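Local atomic coordinates of MOG1 protein (Saccharomyces cerevisiae, PDB entry 1JHS), a protein that binds the small GTPase Gsp1, the yeast Ran, and takes part in nuclear protein import and poly(A)+ mRNA export. Residues 16-21 and 49-54; 37-42 and 53-58; 57-62 and 140-145. The protein carries 1 engineered substitution. All blocks are in the same frame, centred on the assembly; numbering follows the deposited sequence.

Contact 1: 16-21 and 49-54; sequences VVPPGF and DGLATN
Leu51 pushes one methyl group into the corner between Pro18 and Phe21. Its CD1 stands 3.5 Å from Pro18 CG, the shortest approach between the two segments, and also meets Pro18 CB. The same methyl lies 3.9 Å from Phe21 CE1 and about as far from CZ, reaching the ring obliquely. The leucine side chain crosses both partners at about a right angle, and its CD1 methyl makes the contacts with them. The torsions put it there: CG is anti to the carbonyl carbon (chi1 -56°) and the chain is extended beyond, carrying CD1 out towards the proline.

Pro18 also packs against Phe21 within its own segment. Its CD sits 3.9 Å above the plane of the Phe21 ring, over the ring centre, while Pro19 O lies at the ring edge, in plane. A type II turn from Pro18 to Phe21 brings these groups together; Gly20 takes the positive phi (88°) of this turn, and its closing bond, Phe21 N to Pro18 O at 3.4 Å, is weak.

Asp49 makes the second point of contact. Its OD1 lies 3.6 Å from Pro18 CB and 4.1 Å from Pro19 CD, a polar atom set against proline carbons. Arg41 is consistent with this placement: it forms a salt bridge through NH2 to Asp49 OD1 and hydrogen-bonds through NE to Pro19 O, linking the aspartate to the turn.

The contact thus joins the turn after strand 13-17 to the loop between strands 34-39 and 56-63. Helix 163-178 packs against both partners, through Leu171 at Pro18 and Val168 at Leu51, while Ile57 of strand 56-63 touches Pro18 and Phe21.

Contact 2: 37-42 and 53-58; sequences YVNSRR and TNESII
Tyr37 and Ile57 pair across two neighbouring antiparallel strands, 34-39 and 56-63, where the first strand runs into their connecting loop and the second starts from it. The short strand axes pass 4.7 Å apart. Tyr37 and Ile57 form a hydrogen-bonded pair, Tyr37 N to Ile57 O and Ile57 N to Tyr37 O both at 2.8 Å, with their CB atoms packed together. Val38 and Ser56 follow as a non-hydrogen-bonded pair on the other face, and Asn39 N to Glu55 O, at 3.0 Å, takes the pairing one step further.

Beyond that the Asn39 side chain takes over. With CG anti to the backbone N (chi1 -173°), its amide lies over Thr53 CA and alongside the Glu55 carboxylate, the two planes 20° apart. ND2 gives Glu55 OE1 a 2.7 Å bond and also binds Ala52 O; OD1 accepts Arg41 N at 2.9 Å, an Asx turn. Replacing Asn39 with a leucine would probably leave Glu55 OE1 and Ala52 O without this donor and Arg41 N without its acceptor, so that the turn there could shift.

Glu55 OE2 meets Arg164 and Ala52 N, so the buried carboxylate is gripped at both oxygens, which is likely to keep it ionised.

Contact 3: 57-62 and 140-145; sequences IIVDLL and VVISIN
Val140 presents a forked side chain to two residues of the opposite strand. Its CG1, anti to the backbone N (chi1 -179°), reaches Val59 CG1 at 4.0 Å, while CG2 lies beside Leu61 CD2 at 3.9 Å, so the fork spans the step from Val59 to Leu61. Further along the same face, Ile57 and Ile144 run side by side, pointing the same way: Ile57 CG1 nestles against the branch of Ile144, 4.0 Å from CG1 and 4.1 Å from CG2. Ile142 fills the interval between these two groups, with CG1 near Val59 CG2 and CG2 near Ile57 CG2.

The reverse face is more mixed. Leu62 leans its CD1 onto Val141 CG2 at 3.8 Å, and the small Ser143 sits beside Ile58 across the strands, OG to CB 3.6 Å. Asp60 turns its carboxylate away to Thr33 and Gln34.

Two hydrogen-bonded pairs hold the register, Ile58 N to Ser143 O and Ser143 N to Ile58 O at 2.8 Å, Asp60 N to Val141 O and Val141 N to Asp60 O at 2.9 Å. The strands run antiparallel at 163°.

Helix 163-178 packs on Ile57 and Ile144 at one end of the first face, and helix 70-83 on Val141 and Ser143 of the other. Strands distant in sequence thus meet inside the antiparallel sheet of the Mog1 fold, between helices on its two faces.

Contacts 1 and 2 are close neighbours, their centres about 6 Å apart, and share Thr53 and Asn54. The Asp49 to Arg41 salt bridge and a probable hydrogen bond between Ser40 OG and Gly20 O (2.6 Å) join them. Contact 3 lies farther off, about 14 Å from contact 2 and 16 Å from contact 1, centre to centre. Strand 56-63 connects it to contact 2: one edge pairs with strand 34-39, the other with 138-147, where Ser56 O and Asn145 N are 2.9 Å apart. Ile57 CD1 extends to contact 1, 3.8 Å from Phe21 CD2, so that isoleucine touches all three. All three lie within the Mog1 family region.

Contact 1: 16-21 and 49-54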
loop_
_atom_site.group_PDB
_atom_site.type_symbol
_atom_site.label_atom_id
_atom_site.label_comp_id
_atom_site.label_asym_id
_atom_site.label_seq_id
_atom_site.Cartn_x
_atom_site.Cartn_y
_atom_site.Cartn_z
ATOM N N VAL A 16 4.601 -10.363 -4.356
ATOM C CA VAL A 16 3.404 -11.178 -4.581
ATOM C C VAL A 16 2.170 -10.305 -4.569
ATOM O O VAL A 16 2.204 -9.209 -4.011
ATOM C CB VAL A 16 3.236 -12.248 -3.480
ATOM C CG1 VAL A 16 4.441 -13.176 -3.466
ATOM C CG2 VAL A 16 3.080 -11.567 -2.092
ATOM N N VAL A 17 1.106 -10.775 -5.235
ATOM C CA VAL A 17 -0.189 -10.100 -5.219
ATOM C C VAL A 17 -1.280 -11.185 -5.134
ATOM O O VAL A 17 -1.044 -12.363 -5.467
ATOM C CB VAL A 17 -0.449 -9.169 -6.465
ATOM C CG1 VAL A 17 0.694 -8.150 -6.617
ATOM C CG2 VAL A 17 -0.647 -9.993 -7.722
ATOM N N PRO A 18 -2.484 -10.818 -4.665
ATOM C CA PRO A 18 -3.547 -11.827 -4.562
ATOM C C PRO A 18 -4.087 -12.301 -5.897
ATOM O O PRO A 18 -4.000 -11.602 -6.902
ATOM C CB PRO A 18 -4.665 -11.103 -3.796
ATOM C CG PRO A 18 -3.956 -9.977 -3.075
ATOM C CD PRO A 18 -2.934 -9.533 -4.121
ATOM N N PRO A 19 -4.674 -13.510 -5.911
ATOM C CA PRO A 19 -5.232 -13.989 -7.176
ATOM C C PRO A 19 -6.414 -13.079 -7.561
ATOM O O PRO A 19 -7.068 -12.481 -6.698
ATOM C CB PRO A 19 -5.658 -15.424 -6.853
ATOM C CG PRO A 19 -5.824 -15.447 -5.332
ATOM C CD PRO A 19 -4.688 -14.563 -4.873
ATOM N N GLY A 20 -6.653 -12.934 -8.855
ATOM C CA GLY A 20 -7.753 -12.093 -9.296
ATOM C C GLY A 20 -7.376 -10.631 -9.458
ATOM O O GLY A 20 -8.230 -9.811 -9.835
ATOM N N PHE A 21 -6.121 -10.290 -9.159
ATOM C CA PHE A 21 -5.654 -8.910 -9.293
ATOM C C PHE A 21 -4.932 -8.816 -10.631
ATOM O O PHE A 21 -4.064 -9.635 -10.926
ATOM C CB PHE A 21 -4.691 -8.533 -8.160
ATOM C CG PHE A 21 -5.378 -8.061 -6.912
ATOM C CD1 PHE A 21 -6.211 -8.914 -6.191
ATOM C CD2 PHE A 21 -5.184 -6.753 -6.440
ATOM C CE1 PHE A 21 -6.843 -8.479 -5.021
ATOM C CE2 PHE A 21 -5.812 -6.316 -5.273
ATOM C CZ PHE A 21 -6.649 -7.188 -4.561
ATOM N N ASP A 49 -9.427 -15.251 1.152
ATOM C CA ASP A 49 -8.562 -14.083 1.354
ATOM C C ASP A 49 -8.947 -13.035 2.383
ATOM O O ASP A 49 -8.087 -12.455 3.044
ATOM C CB ASP A 49 -8.418 -13.309 0.019
ATOM C CG ASP A 49 -7.345 -13.864 -0.838
ATOM O OD1 ASP A 49 -6.852 -13.144 -1.717
ATOM O OD2 ASP A 49 -6.981 -15.047 -0.614
ATOM N N GLY A 50 -10.236 -12.741 2.451
ATOM C CA GLY A 50 -10.700 -11.703 3.339
ATOM C C GLY A 50 -10.813 -10.396 2.557
ATOM O O GLY A 50 -11.258 -9.393 3.098
ATOM N N LEU A 51 -10.405 -10.408 1.287
ATOM C CA LEU A 51 -10.473 -9.208 0.444
ATOM C C LEU A 51 -11.840 -9.110 -0.241
ATOM O O LEU A 51 -12.570 -10.094 -0.321
ATOM C CB LEU A 51 -9.366 -9.238 -0.623
ATOM C CG LEU A 51 -7.933 -9.374 -0.099
ATOM C CD1 LEU A 51 -6.905 -9.290 -1.248
ATOM C CD2 LEU A 51 -7.697 -8.263 0.913
ATOM N N ALA A 52 -12.206 -7.919 -0.704
ATOM C CA ALA A 52 -13.489 -7.763 -1.394
ATOM C C ALA A 52 -13.172 -7.690 -2.894
ATOM O O ALA A 52 -12.504 -8.593 -3.416
ATOM C CB ALA A 52 -14.207 -6.497 -0.896
ATOM N N THR A 53 -13.631 -6.654 -3.597
ATOM C CA THR A 53 -13.322 -6.570 -5.027
ATOM C C THR A 53 -12.887 -5.187 -5.476
ATOM O O THR A 53 -12.790 -4.951 -6.672
ATOM C CB THR A 53 -14.532 -6.983 -5.961
ATOM O OG1 THR A 53 -15.573 -5.999 -5.871
ATOM C CG2 THR A 53 -15.114 -8.334 -5.561
ATOM N N ASN A 54 -12.589 -4.285 -4.538
ATOM C CA ASN A 54 -12.229 -2.923 -4.930
ATOM C C ASN A 54 -10.875 -2.388 -4.472
ATOM O O ASN A 54 -10.634 -1.199 -4.596
ATOM C CB ASN A 54 -13.336 -1.943 -4.505
ATOM C CG ASN A 54 -13.489 -1.846 -2.990
ATOM O OD1 ASN A 54 -12.807 -2.555 -2.250
ATOM N ND2 ASN A 54 -14.406 -0.979 -2.519
#

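Contact 2: 37-42 and 53-58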
loop_
_atom_site.group_PDB
_atom_site.type_symbol
_atom_site.label_atom_id
_atom_site.label_comp_id
_atom_site.label_asym_id
_atom_site.label_seq_id
_atom_site.Cartn_x
_atom_site.Cartn_y
_atom_site.Cartn_z
ATOM N N TYR A 37 -1.648 -2.713 -9.667
ATOM C CA TYR A 37 -2.521 -3.893 -9.757
ATOM C C TYR A 37 -3.896 -3.522 -9.217
ATOM O O TYR A 37 -3.987 -2.793 -8.213
ATOM C CB TYR A 37 -1.965 -5.049 -8.918
ATOM C CG TYR A 37 -0.791 -5.718 -9.567
ATOM C CD1 TYR A 37 0.471 -5.130 -9.531
ATOM C CD2 TYR A 37 -0.961 -6.888 -10.317
ATOM C CE1 TYR A 37 1.542 -5.680 -10.239
ATOM C CE2 TYR A 37 0.106 -7.450 -11.034
ATOM C CZ TYR A 37 1.350 -6.829 -10.985
ATOM O OH TYR A 37 2.413 -7.345 -11.694
ATOM N N VAL A 38 -4.960 -3.983 -9.869
ATOM C CA VAL A 38 -6.311 -3.694 -9.345
ATOM C C VAL A 38 -7.102 -4.988 -9.183
ATOM O O VAL A 38 -6.928 -5.957 -9.955
ATOM C CB VAL A 38 -7.161 -2.749 -10.250
ATOM C CG1 VAL A 38 -6.557 -1.341 -10.277
ATOM C CG2 VAL A 38 -7.299 -3.345 -11.656
ATOM N N ASN A 39 -7.949 -5.013 -8.157
ATOM C CA ASN A 39 -8.749 -6.198 -7.876
ATOM C C ASN A 39 -9.786 -6.317 -9.005
ATOM O O ASN A 39 -10.649 -5.439 -9.140
ATOM C CB ASN A 39 -9.472 -6.021 -6.527
ATOM C CG ASN A 39 -10.190 -7.287 -6.080
ATOM O OD1 ASN A 39 -10.672 -8.067 -6.912
ATOM N ND2 ASN A 39 -10.278 -7.488 -4.767
ATOM N N SER A 40 -9.696 -7.381 -9.808
ATOM C CA SER A 40 -10.660 -7.587 -10.898
ATOM C C SER A 40 -11.576 -8.792 -10.641
ATOM O O SER A 40 -12.178 -9.323 -11.572
ATOM C CB SER A 40 -9.931 -7.784 -12.226
ATOM O OG SER A 40 -9.153 -8.966 -12.161
ATOM N N ARG A 41 -11.692 -9.210 -9.379
ATOM C CA ARG A 41 -12.550 -10.342 -9.021
ATOM C C ARG A 41 -14.029 -10.029 -9.231
ATOM O O ARG A 41 -14.466 -8.892 -9.062
ATOM C CB ARG A 41 -12.365 -10.710 -7.549
ATOM C CG ARG A 41 -10.951 -11.103 -7.161
ATOM C CD ARG A 41 -10.843 -11.363 -5.647
ATOM N NE ARG A 41 -9.510 -11.837 -5.281
ATOM C CZ ARG A 41 -9.121 -12.123 -4.044
ATOM N NH1 ARG A 41 -9.963 -11.982 -3.032
ATOM N NH2 ARG A 41 -7.893 -12.569 -3.820
ATOM N N ARG A 42 -14.799 -11.051 -9.581
ATOM C CA ARG A 42 -16.240 -10.885 -9.746
ATOM C C ARG A 42 -16.860 -10.995 -8.347
ATOM O O ARG A 42 -16.289 -11.630 -7.452
ATOM C CB ARG A 42 -16.802 -11.970 -10.679
ATOM C CG ARG A 42 -16.296 -11.859 -12.113
ATOM C CD ARG A 42 -17.012 -12.841 -13.067
ATOM N NE ARG A 42 -16.793 -14.234 -12.692
ATOM C CZ ARG A 42 -15.646 -14.881 -12.850
ATOM N NH1 ARG A 42 -14.601 -14.263 -13.389
ATOM N NH2 ARG A 42 -15.540 -16.139 -12.446
ATOM N N THR A 53 -13.631 -6.654 -3.597
ATOM C CA THR A 53 -13.322 -6.570 -5.027
ATOM C C THR A 53 -12.887 -5.187 -5.476
ATOM O O THR A 53 -12.790 -4.951 -6.672
ATOM C CB THR A 53 -14.532 -6.983 -5.961
ATOM O OG1 THR A 53 -15.573 -5.999 -5.871
ATOM C CG2 THR A 53 -15.114 -8.334 -5.561
ATOM N N ASN A 54 -12.589 -4.285 -4.538
ATOM C CA ASN A 54 -12.229 -2.923 -4.930
ATOM C C ASN A 54 -10.875 -2.388 -4.472
ATOM O O ASN A 54 -10.634 -1.199 -4.596
ATOM C CB ASN A 54 -13.336 -1.943 -4.505
ATOM C CG ASN A 54 -13.489 -1.846 -2.990
ATOM O OD1 ASN A 54 -12.807 -2.555 -2.250
ATOM N ND2 ASN A 54 -14.406 -0.979 -2.519
ATOM N N GLU A 55 -9.994 -3.243 -3.964
ATOM C CA GLU A 55 -8.664 -2.766 -3.529
ATOM C C GLU A 55 -7.728 -2.548 -4.721
ATOM O O GLU A 55 -7.918 -3.122 -5.776
ATOM C CB GLU A 55 -7.997 -3.774 -2.580
ATOM C CG GLU A 55 -8.833 -4.125 -1.343
ATOM C CD GLU A 55 -9.783 -5.285 -1.614
ATOM O OE1 GLU A 55 -9.805 -5.784 -2.762
ATOM O OE2 GLU A 55 -10.489 -5.713 -0.680
ATOM N N SER A 56 -6.725 -1.698 -4.549
ATOM C CA SER A 56 -5.747 -1.455 -5.612
ATOM C C SER A 56 -4.387 -1.360 -4.940
ATOM O O SER A 56 -4.267 -0.941 -3.774
ATOM C CB SER A 56 -6.071 -0.177 -6.401
ATOM O OG SER A 56 -6.284 0.931 -5.552
ATOM N N ILE A 57 -3.376 -1.767 -5.679
ATOM C CA ILE A 57 -2.009 -1.815 -5.186
ATOM C C ILE A 57 -1.069 -1.027 -6.099
ATOM O O ILE A 57 -1.072 -1.227 -7.313
ATOM C CB ILE A 57 -1.501 -3.291 -5.159
ATOM C CG1 ILE A 57 -2.420 -4.154 -4.267
ATOM C CG2 ILE A 57 -0.029 -3.335 -4.694
ATOM C CD1 ILE A 57 -2.147 -5.705 -4.371
ATOM N N ILE A 58 -0.277 -0.137 -5.518
ATOM C CA ILE A 58 0.686 0.628 -6.302
ATOM C C ILE A 58 2.069 0.456 -5.672
ATOM O O ILE A 58 2.221 0.568 -4.469
ATOM C CB ILE A 58 0.400 2.148 -6.307
ATOM C CG1 ILE A 58 -0.922 2.459 -7.018
ATOM C CG2 ILE A 58 1.574 2.879 -7.047
ATOM C CD1 ILE A 58 -1.238 3.933 -7.046
#

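Contact 3: 57-62 and 140-145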
loop_
_atom_site.group_PDB
_atom_site.type_symbol
_atom_site.label_atom_id
_atom_site.label_comp_id
_atom_site.label_asym_id
_atom_site.label_seq_id
_atom_site.Cartn_x
_atom_site.Cartn_y
_atom_site.Cartn_z
ATOM N N ILE A 57 -3.376 -1.767 -5.679
ATOM C CA ILE A 57 -2.009 -1.815 -5.186
ATOM C C ILE A 57 -1.069 -1.027 -6.099
ATOM O O ILE A 57 -1.072 -1.227 -7.313
ATOM C CB ILE A 57 -1.501 -3.291 -5.159
ATOM C CG1 ILE A 57 -2.420 -4.154 -4.267
ATOM C CG2 ILE A 57 -0.029 -3.335 -4.694
ATOM C CD1 ILE A 57 -2.147 -5.705 -4.371
ATOM N N ILE A 58 -0.277 -0.137 -5.518
ATOM C CA ILE A 58 0.686 0.628 -6.302
ATOM C C ILE A 58 2.069 0.456 -5.672
ATOM O O ILE A 58 2.221 0.568 -4.469
ATOM C CB ILE A 58 0.400 2.148 -6.307
ATOM C CG1 ILE A 58 -0.922 2.459 -7.018
ATOM C CG2 ILE A 58 1.574 2.879 -7.047
ATOM C CD1 ILE A 58 -1.238 3.933 -7.046
ATOM N N VAL A 59 3.063 0.161 -6.495
ATOM C CA VAL A 59 4.436 0.037 -6.015
ATOM C C VAL A 59 5.079 1.215 -6.708
ATOM O O VAL A 59 4.893 1.401 -7.920
ATOM C CB VAL A 59 5.100 -1.278 -6.498
ATOM C CG1 VAL A 59 6.546 -1.317 -6.043
ATOM C CG2 VAL A 59 4.349 -2.479 -5.943
ATOM N N ASP A 60 5.825 2.024 -5.970
ATOM C CA ASP A 60 6.427 3.203 -6.576
ATOM C C ASP A 60 7.895 3.325 -6.183
ATOM O O ASP A 60 8.228 3.262 -5.003
ATOM C CB ASP A 60 5.681 4.442 -6.116
ATOM C CG ASP A 60 5.740 5.572 -7.132
ATOM O OD1 ASP A 60 6.597 5.518 -8.051
ATOM O OD2 ASP A 60 4.920 6.512 -7.008
ATOM N N LEU A 61 8.759 3.502 -7.179
ATOM C CA LEU A 61 10.201 3.635 -6.930
ATOM C C LEU A 61 10.479 5.123 -6.820
ATOM O O LEU A 61 10.434 5.849 -7.825
ATOM C CB LEU A 61 10.983 3.033 -8.091
ATOM C CG LEU A 61 10.662 1.563 -8.392
ATOM C CD1 LEU A 61 11.526 1.085 -9.570
ATOM C CD2 LEU A 61 10.946 0.691 -7.160
ATOM N N LEU A 62 10.755 5.580 -5.601
ATOM C CA LEU A 62 10.980 6.993 -5.357
ATOM C C LEU A 62 12.405 7.302 -4.905
ATOM O O LEU A 62 13.139 6.426 -4.483
ATOM C CB LEU A 62 9.985 7.475 -4.292
ATOM C CG LEU A 62 8.486 7.257 -4.603
ATOM C CD1 LEU A 62 7.626 7.730 -3.418
ATOM C CD2 LEU A 62 8.123 8.044 -5.859
ATOM N N VAL A 140 11.379 2.535 -1.827
ATOM C CA VAL A 140 10.242 1.859 -2.474
ATOM C C VAL A 140 9.006 2.062 -1.594
ATOM O O VAL A 140 9.033 1.701 -0.414
ATOM C CB VAL A 140 10.475 0.361 -2.593
ATOM C CG1 VAL A 140 9.266 -0.303 -3.305
ATOM C CG2 VAL A 140 11.782 0.105 -3.354
ATOM N N VAL A 141 7.926 2.611 -2.162
ATOM C CA VAL A 141 6.698 2.819 -1.386
ATOM C C VAL A 141 5.578 1.956 -1.989
ATOM O O VAL A 141 5.265 2.063 -3.166
ATOM C CB VAL A 141 6.274 4.316 -1.343
ATOM C CG1 VAL A 141 4.967 4.492 -0.542
ATOM C CG2 VAL A 141 7.387 5.153 -0.677
ATOM N N ILE A 142 5.015 1.075 -1.170
ATOM C CA ILE A 142 3.931 0.206 -1.627
ATOM C C ILE A 142 2.662 0.708 -0.952
ATOM O O ILE A 142 2.637 0.827 0.285
ATOM C CB ILE A 142 4.155 -1.275 -1.222
ATOM C CG1 ILE A 142 5.465 -1.804 -1.834
ATOM C CG2 ILE A 142 3.001 -2.140 -1.757
ATOM C CD1 ILE A 142 5.721 -3.332 -1.636
ATOM N N SER A 143 1.632 1.044 -1.742
ATOM C CA SER A 143 0.370 1.512 -1.156
ATOM C C SER A 143 -0.774 0.611 -1.601
ATOM O O SER A 143 -0.809 0.154 -2.745
ATOM C CB SER A 143 0.055 2.984 -1.528
ATOM O OG SER A 143 0.195 3.284 -2.915
ATOM N N ILE A 144 -1.680 0.315 -0.674
ATOM C CA ILE A 144 -2.825 -0.517 -0.994
ATOM C C ILE A 144 -4.033 0.266 -0.507
ATOM O O ILE A 144 -4.175 0.515 0.686
ATOM C CB ILE A 144 -2.771 -1.899 -0.289
ATOM C CG1 ILE A 144 -1.465 -2.634 -0.657
ATOM C CG2 ILE A 144 -4.017 -2.741 -0.729
ATOM C CD1 ILE A 144 -1.289 -4.058 -0.009
ATOM N N ASN A 145 -4.902 0.643 -1.446
ATOM C CA ASN A 145 -6.093 1.415 -1.132
ATOM C C ASN A 145 -7.278 0.507 -0.815
ATOM O O ASN A 145 -7.537 -0.443 -1.549
ATOM C CB ASN A 145 -6.442 2.316 -2.309
ATOM C CG ASN A 145 -5.288 3.153 -2.722
ATOM O OD1 ASN A 145 -4.828 4.020 -1.956
ATOM N ND2 ASN A 145 -4.774 2.908 -3.931
#